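Local coordinates for protein RE68036p (Drosophila melanogaster, PDB 1SQH) that is of unknown function but belongs to an acetyltransferase-like family and may transfer acyl groups to glycine, at residues I176-A181 and N209-I214; A185-S190 and I223-Q228. All coordinates share one frame; numbering follows the deposited sequence.

Interaction 1 (I176-A181 and N209-I214); sequences IRRLRA and NKSLGI
Arg177 and Gly213 form an antiparallel hydrogen-bonded pair, Gly213 N giving to Arg177 O at 2.8 Å and Arg177 N to Gly213 O at 3.1 Å, with Ile176 and Ile214 as the neighbouring non-hydrogen-bonded pair. There the two isoleucines cross obliquely and meet tightly, CG2 of Ile176 lying 3.4 Å from CD1 of Ile214. This pairing joins the first two strands of the four-stranded antiparallel sheet 174-177, 211-216, 222-228, 234-239; strand 211-216 falls in an FR47-like region of the acetyltransferase clan, consistent with a GNAT-type fold. Past Arg177 the first strand ends and side chains take over. Ser211 OG stands between its backbone N and carbonyl carbon (chi1 64°), which turns it to accept from Leu179 N at 3.1 Å. Leu179 CD1 packs on Ser211 CB while CD2 reaches CA of Gly213, which has no side chain there, at 3.6 Å. Arg178 runs out extended, and its NH2 gives a fairly straight bond (160°) to Asn209 O, 3.2 Å away, which lies close to the guanidinium plane although NH2 stands above the carbonyl plane. A water accepts from Arg178 NE and Ser211 OG. The guanidinium of Arg177 turns instead to Asp183 in a salt bridge.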
loop_
_atom_site.group_PDB
_atom_site.type_symbol
_atom_site.label_atom_id
_atom_site.label_comp_id
_atom_site.label_asym_id
_atom_site.label_seq_id
_atom_site.Cartn_x
_atom_site.Cartn_y
_atom_site.Cartn_z
ATOM N N ILE A 176 -12.921 -5.333 -21.172
ATOM C CA ILE A 176 -11.930 -5.305 -20.098
ATOM C C ILE A 176 -10.543 -5.469 -20.684
ATOM O O ILE A 176 -10.351 -6.252 -21.614
ATOM C CB ILE A 176 -12.125 -6.452 -19.068
ATOM C CG1 ILE A 176 -11.893 -7.812 -19.732
ATOM C CG2 ILE A 176 -13.503 -6.385 -18.462
ATOM C CD1 ILE A 176 -12.868 -8.151 -20.859
ATOM N N ARG A 177 -9.582 -4.733 -20.136
ATOM C CA ARG A 177 -8.200 -4.814 -20.593
ATOM C C ARG A 177 -7.289 -4.261 -19.515
ATOM O O ARG A 177 -7.742 -3.550 -18.620
ATOM C CB ARG A 177 -8.005 -3.995 -21.870
ATOM C CG ARG A 177 -8.157 -2.496 -21.666
ATOM C CD ARG A 177 -7.842 -1.715 -22.945
ATOM N NE ARG A 177 -8.081 -0.281 -22.789
ATOM C CZ ARG A 177 -7.302 0.550 -22.098
ATOM N NH1 ARG A 177 -6.210 0.095 -21.495
ATOM N NH2 ARG A 177 -7.635 1.834 -21.985
ATOM N N ARG A 178 -6.006 -4.600 -19.589
ATOM C CA ARG A 178 -5.037 -4.084 -18.633
ATOM C C ARG A 178 -4.934 -2.604 -18.976
ATOM O O ARG A 178 -5.109 -2.212 -20.134
ATOM C CB ARG A 178 -3.674 -4.758 -18.828
ATOM C CG ARG A 178 -2.592 -4.300 -17.856
ATOM C CD ARG A 178 -1.218 -4.856 -18.242
ATOM N NE ARG A 178 -0.207 -4.555 -17.225
ATOM C CZ ARG A 178 1.096 -4.799 -17.352
ATOM N NH1 ARG A 178 1.570 -5.348 -18.464
ATOM N NH2 ARG A 178 1.925 -4.496 -16.360
ATOM N N LEU A 179 -4.674 -1.777 -17.978
ATOM C CA LEU A 179 -4.551 -0.350 -18.225
ATOM C C LEU A 179 -3.250 -0.092 -18.996
ATOM O O LEU A 179 -2.370 -0.956 -19.066
ATOM C CB LEU A 179 -4.526 0.404 -16.893
ATOM C CG LEU A 179 -5.785 0.272 -16.036
ATOM C CD1 LEU A 179 -5.546 0.906 -14.669
ATOM C CD2 LEU A 179 -6.951 0.936 -16.750
ATOM N N ARG A 180 -3.141 1.089 -19.593
ATOM C CA ARG A 180 -1.936 1.462 -20.316
ATOM C C ARG A 180 -1.549 2.853 -19.821
ATOM O O ARG A 180 -2.363 3.538 -19.191
ATOM C CB ARG A 180 -2.193 1.442 -21.828
ATOM C CG ARG A 180 -3.519 2.049 -22.235
ATOM C CD ARG A 180 -3.868 1.771 -23.695
ATOM N NE ARG A 180 -4.075 0.350 -23.974
ATOM C CZ ARG A 180 -5.056 -0.118 -24.746
ATOM N NH1 ARG A 180 -5.920 0.722 -25.306
ATOM N NH2 ARG A 180 -5.171 -1.422 -24.969
ATOM N N ALA A 181 -0.309 3.253 -20.083
ATOM C CA ALA A 181 0.201 4.540 -19.637
ATOM C C ALA A 181 -0.767 5.703 -19.799
ATOM O O ALA A 181 -0.955 6.490 -18.870
ATOM C CB ALA A 181 1.516 4.850 -20.348
ATOM N N ASN A 209 2.946 -3.271 -12.166
ATOM C CA ASN A 209 1.923 -3.964 -11.386
ATOM C C ASN A 209 0.772 -4.380 -12.295
ATOM O O ASN A 209 0.680 -3.928 -13.443
ATOM C CB ASN A 209 1.398 -3.037 -10.276
ATOM C CG ASN A 209 1.791 -3.508 -8.876
ATOM O OD1 ASN A 209 2.753 -4.263 -8.705
ATOM N ND2 ASN A 209 1.051 -3.054 -7.871
ATOM N N LYS A 210 -0.103 -5.249 -11.798
ATOM C CA LYS A 210 -1.264 -5.644 -12.595
ATOM C C LYS A 210 -2.327 -4.552 -12.433
ATOM O O LYS A 210 -2.346 -3.835 -11.429
ATOM C CB LYS A 210 -1.832 -6.992 -12.129
ATOM C CG LYS A 210 -0.927 -8.185 -12.416
ATOM C CD LYS A 210 -1.587 -9.489 -11.979
ATOM C CE LYS A 210 -0.622 -10.677 -12.032
ATOM N NZ LYS A 210 -0.332 -11.161 -13.407
ATOM N N SER A 211 -3.187 -4.417 -13.439
ATOM C CA SER A 211 -4.260 -3.430 -13.416
ATOM C C SER A 211 -5.391 -3.901 -14.331
ATOM O O SER A 211 -5.199 -4.800 -15.153
ATOM C CB SER A 211 -3.745 -2.073 -13.886
ATOM O OG SER A 211 -3.328 -2.141 -15.235
ATOM N N LEU A 212 -6.573 -3.313 -14.172
ATOM C CA LEU A 212 -7.714 -3.678 -15.002
ATOM C C LEU A 212 -8.610 -2.481 -15.253
ATOM O O LEU A 212 -8.924 -1.724 -14.337
ATOM C CB LEU A 212 -8.528 -4.799 -14.348
ATOM C CG LEU A 212 -8.005 -6.234 -14.448
ATOM C CD1 LEU A 212 -9.026 -7.206 -13.848
ATOM C CD2 LEU A 212 -7.764 -6.591 -15.904
ATOM N N GLY A 213 -9.018 -2.312 -16.502
ATOM C CA GLY A 213 -9.884 -1.204 -16.836
ATOM C C GLY A 213 -11.103 -1.667 -17.605
ATOM O O GLY A 213 -11.057 -2.671 -18.324
ATOM N N ILE A 214 -12.201 -0.938 -17.434
ATOM C CA ILE A 214 -13.455 -1.225 -18.122
ATOM C C ILE A 214 -13.729 -0.087 -19.124
ATOM O O ILE A 214 -13.887 1.082 -18.734
ATOM C CB ILE A 214 -14.654 -1.281 -17.131
ATOM C CG1 ILE A 214 -14.436 -2.360 -16.070
ATOM C CG2 ILE A 214 -15.937 -1.582 -17.890
ATOM C CD1 ILE A 214 -14.535 -3.779 -16.593
HETATM O O HOH W 1 -0.630 -2.727 -15.186
#

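Interaction 2 (A185-S190 and I223-Q228); sequences AMVHDS and IAWIFQ
Val187 lays its CB over one face of the Trp225 indole, 3.8 Å from the centroid of the five-membered ring and 20° off the ring normal, a CH-pi contact. Here the helix 184-189 packs against strand 222-228, the third strand of the antiparallel sheet in the acetyltransferase-like C-terminal half. The axes of the two short segments are 10.0 Å apart and nearly perpendicular, at -95°; Val187 of the helix and Ser190, the residue just after it, make the contact. CG2 of Val187, placed anti to the backbone N, projects past the indole toward the second aromatic of the strand. It lies 3.1 Å from Trp225 NE1, very close for a methyl, and 3.6 Å from Phe227 CE1, thus bridging the two rings. Trp225 NE1 is buried here and has no hydrogen-bonding partner in the model. Leu202 of helix 199-208 also packs on Val187, and Leu205 of that helix on Phe227, adding a second helix to this side of the sheet. Replacing Trp225 by an alanine would remove the surface on which Val187 rests and would probably leave a gap between the helix and the strand, taking away as well the ring edge that Ser190 OG approaches. At the far end of the indole the approach changes from face to edge. Ser190 brings its OG into the ring plane 3.0 Å from Trp225 CZ2, and the same OG donates to Val187 O at 2.9 Å.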
loop_
_atom_site.group_PDB
_atom_site.type_symbol
_atom_site.label_atom_id
_atom_site.label_comp_id
_atom_site.label_asym_id
_atom_site.label_seq_id
_atom_site.Cartn_x
_atom_site.Cartn_y
_atom_site.Cartn_z
ATOM N N ALA A 185 -3.488 9.239 -16.334
ATOM C CA ALA A 185 -3.970 10.595 -16.099
ATOM C C ALA A 185 -5.476 10.659 -15.792
ATOM O O ALA A 185 -5.922 11.474 -14.973
ATOM C CB ALA A 185 -3.617 11.485 -17.299
HETATM N N MSE A 186 -6.255 9.793 -16.433
HETATM C CA MSE A 186 -7.693 9.775 -16.208
HETATM C C MSE A 186 -7.996 9.260 -14.801
HETATM O O MSE A 186 -8.766 9.881 -14.065
HETATM C CB MSE A 186 -8.387 8.901 -17.258
HETATM C CG MSE A 186 -7.977 9.219 -18.700
HETATM SE SE MSE A 186 -8.162 11.102 -19.205
HETATM C CE MSE A 186 -6.299 11.610 -19.237
ATOM N N VAL A 187 -7.395 8.132 -14.430
ATOM C CA VAL A 187 -7.609 7.571 -13.101
ATOM C C VAL A 187 -7.169 8.568 -12.024
ATOM O O VAL A 187 -7.795 8.671 -10.967
ATOM C CB VAL A 187 -6.848 6.207 -12.919
ATOM C CG1 VAL A 187 -5.491 6.280 -13.525
ATOM C CG2 VAL A 187 -6.717 5.858 -11.438
ATOM N N HIS A 188 -6.110 9.317 -12.308
ATOM C CA HIS A 188 -5.599 10.292 -11.355
ATOM C C HIS A 188 -6.514 11.517 -11.244
ATOM O O HIS A 188 -6.614 12.134 -10.179
ATOM C CB HIS A 188 -4.183 10.727 -11.757
ATOM C CG HIS A 188 -3.470 11.508 -10.698
ATOM N ND1 HIS A 188 -3.742 12.835 -10.435
ATOM C CD2 HIS A 188 -2.514 11.139 -9.811
ATOM C CE1 HIS A 188 -2.984 13.248 -9.434
ATOM N NE2 HIS A 188 -2.229 12.238 -9.037
ATOM N N ASP A 189 -7.191 11.856 -12.338
ATOM C CA ASP A 189 -8.089 13.010 -12.346
ATOM C C ASP A 189 -9.339 12.812 -11.501
ATOM O O ASP A 189 -9.955 13.788 -11.071
ATOM C CB ASP A 189 -8.532 13.357 -13.767
ATOM C CG ASP A 189 -9.492 14.540 -13.799
ATOM O OD1 ASP A 189 -9.096 15.638 -13.342
ATOM O OD2 ASP A 189 -10.640 14.380 -14.273
ATOM N N SER A 190 -9.720 11.562 -11.270
ATOM C CA SER A 190 -10.917 11.291 -10.486
ATOM C C SER A 190 -10.639 11.198 -8.988
ATOM O O SER A 190 -11.515 10.824 -8.207
ATOM C CB SER A 190 -11.599 10.014 -10.988
ATOM O OG SER A 190 -10.720 8.908 -10.935
ATOM N N ILE A 223 -14.027 3.708 -18.188
ATOM C CA ILE A 223 -15.106 4.096 -17.292
ATOM C C ILE A 223 -15.011 3.572 -15.860
ATOM O O ILE A 223 -15.736 4.031 -14.974
ATOM C CB ILE A 223 -16.470 3.685 -17.923
ATOM C CG1 ILE A 223 -17.532 4.728 -17.584
ATOM C CG2 ILE A 223 -16.877 2.275 -17.463
ATOM C CD1 ILE A 223 -17.318 6.054 -18.280
ATOM N N ALA A 224 -14.113 2.617 -15.644
ATOM C CA ALA A 224 -13.905 2.016 -14.324
ATOM C C ALA A 224 -12.555 1.298 -14.326
ATOM O O ALA A 224 -12.120 0.793 -15.363
ATOM C CB ALA A 224 -15.032 1.027 -14.010
ATOM N N TRP A 225 -11.897 1.241 -13.174
ATOM C CA TRP A 225 -10.585 0.603 -13.109
ATOM C C TRP A 225 -10.215 0.102 -11.711
ATOM O O TRP A 225 -10.822 0.489 -10.713
ATOM C CB TRP A 225 -9.525 1.593 -13.609
ATOM C CG TRP A 225 -9.623 2.919 -12.920
ATOM C CD1 TRP A 225 -9.127 3.243 -11.690
ATOM C CD2 TRP A 225 -10.373 4.058 -13.360
ATOM N NE1 TRP A 225 -9.528 4.509 -11.330
ATOM C CE2 TRP A 225 -10.295 5.031 -12.337
ATOM C CE3 TRP A 225 -11.108 4.346 -14.517
ATOM C CZ2 TRP A 225 -10.930 6.275 -12.438
ATOM C CZ3 TRP A 225 -11.743 5.585 -14.617
ATOM C CH2 TRP A 225 -11.647 6.533 -13.580
ATOM N N ILE A 226 -9.205 -0.761 -11.657
ATOM C CA ILE A 226 -8.734 -1.328 -10.404
ATOM C C ILE A 226 -7.236 -1.604 -10.581
ATOM O O ILE A 226 -6.789 -1.983 -11.664
ATOM C CB ILE A 226 -9.532 -2.626 -10.070
ATOM C CG1 ILE A 226 -9.445 -2.946 -8.574
ATOM C CG2 ILE A 226 -9.011 -3.795 -10.896
ATOM C CD1 ILE A 226 -8.177 -3.621 -8.176
ATOM N N PHE A 227 -6.462 -1.389 -9.523
ATOM C CA PHE A 227 -5.012 -1.590 -9.575
ATOM C C PHE A 227 -4.542 -2.642 -8.590
ATOM O O PHE A 227 -5.283 -3.030 -7.682
ATOM C CB PHE A 227 -4.265 -0.318 -9.165
ATOM C CG PHE A 227 -4.168 0.721 -10.223
ATOM C CD1 PHE A 227 -5.226 1.595 -10.462
ATOM C CD2 PHE A 227 -2.982 0.871 -10.944
ATOM C CE1 PHE A 227 -5.104 2.613 -11.406
ATOM C CE2 PHE A 227 -2.844 1.883 -11.895
ATOM C CZ PHE A 227 -3.904 2.760 -12.127
ATOM N N GLN A 228 -3.300 -3.092 -8.770
ATOM C CA GLN A 228 -2.691 -3.995 -7.804
ATOM C C GLN A 228 -2.017 -2.922 -6.949
ATOM O O GLN A 228 -1.554 -1.925 -7.496
ATOM C CB GLN A 228 -1.619 -4.883 -8.436
ATOM C CG GLN A 228 -1.018 -5.865 -7.424
ATOM C CD GLN A 228 -0.155 -6.929 -8.071
ATOM O OE1 GLN A 228 0.072 -7.994 -7.492
ATOM N NE2 GLN A 228 0.337 -6.647 -9.266
#

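How the interactions relate
Interactions 1 and 2 share one antiparallel sheet: strands 211-216 and 222-228 are neighbours in it, and strand 174-177 leads along the chain to helix 184-189. The centres of the two contacts are about 9 Å apart. Ile214 joins them through the backbone, its O lying 2.7 Å from Ile223 N and its N 2.7 Å from Ala224 O, both probable hydrogen bonds, at a classic beta bulge where Ile223 and Ala224 both face Ile214. Side chains add a second link: Leu179 CD1 of interaction 1 is 3.5 Å from CZ of Phe227, the ring that interaction 2 also uses.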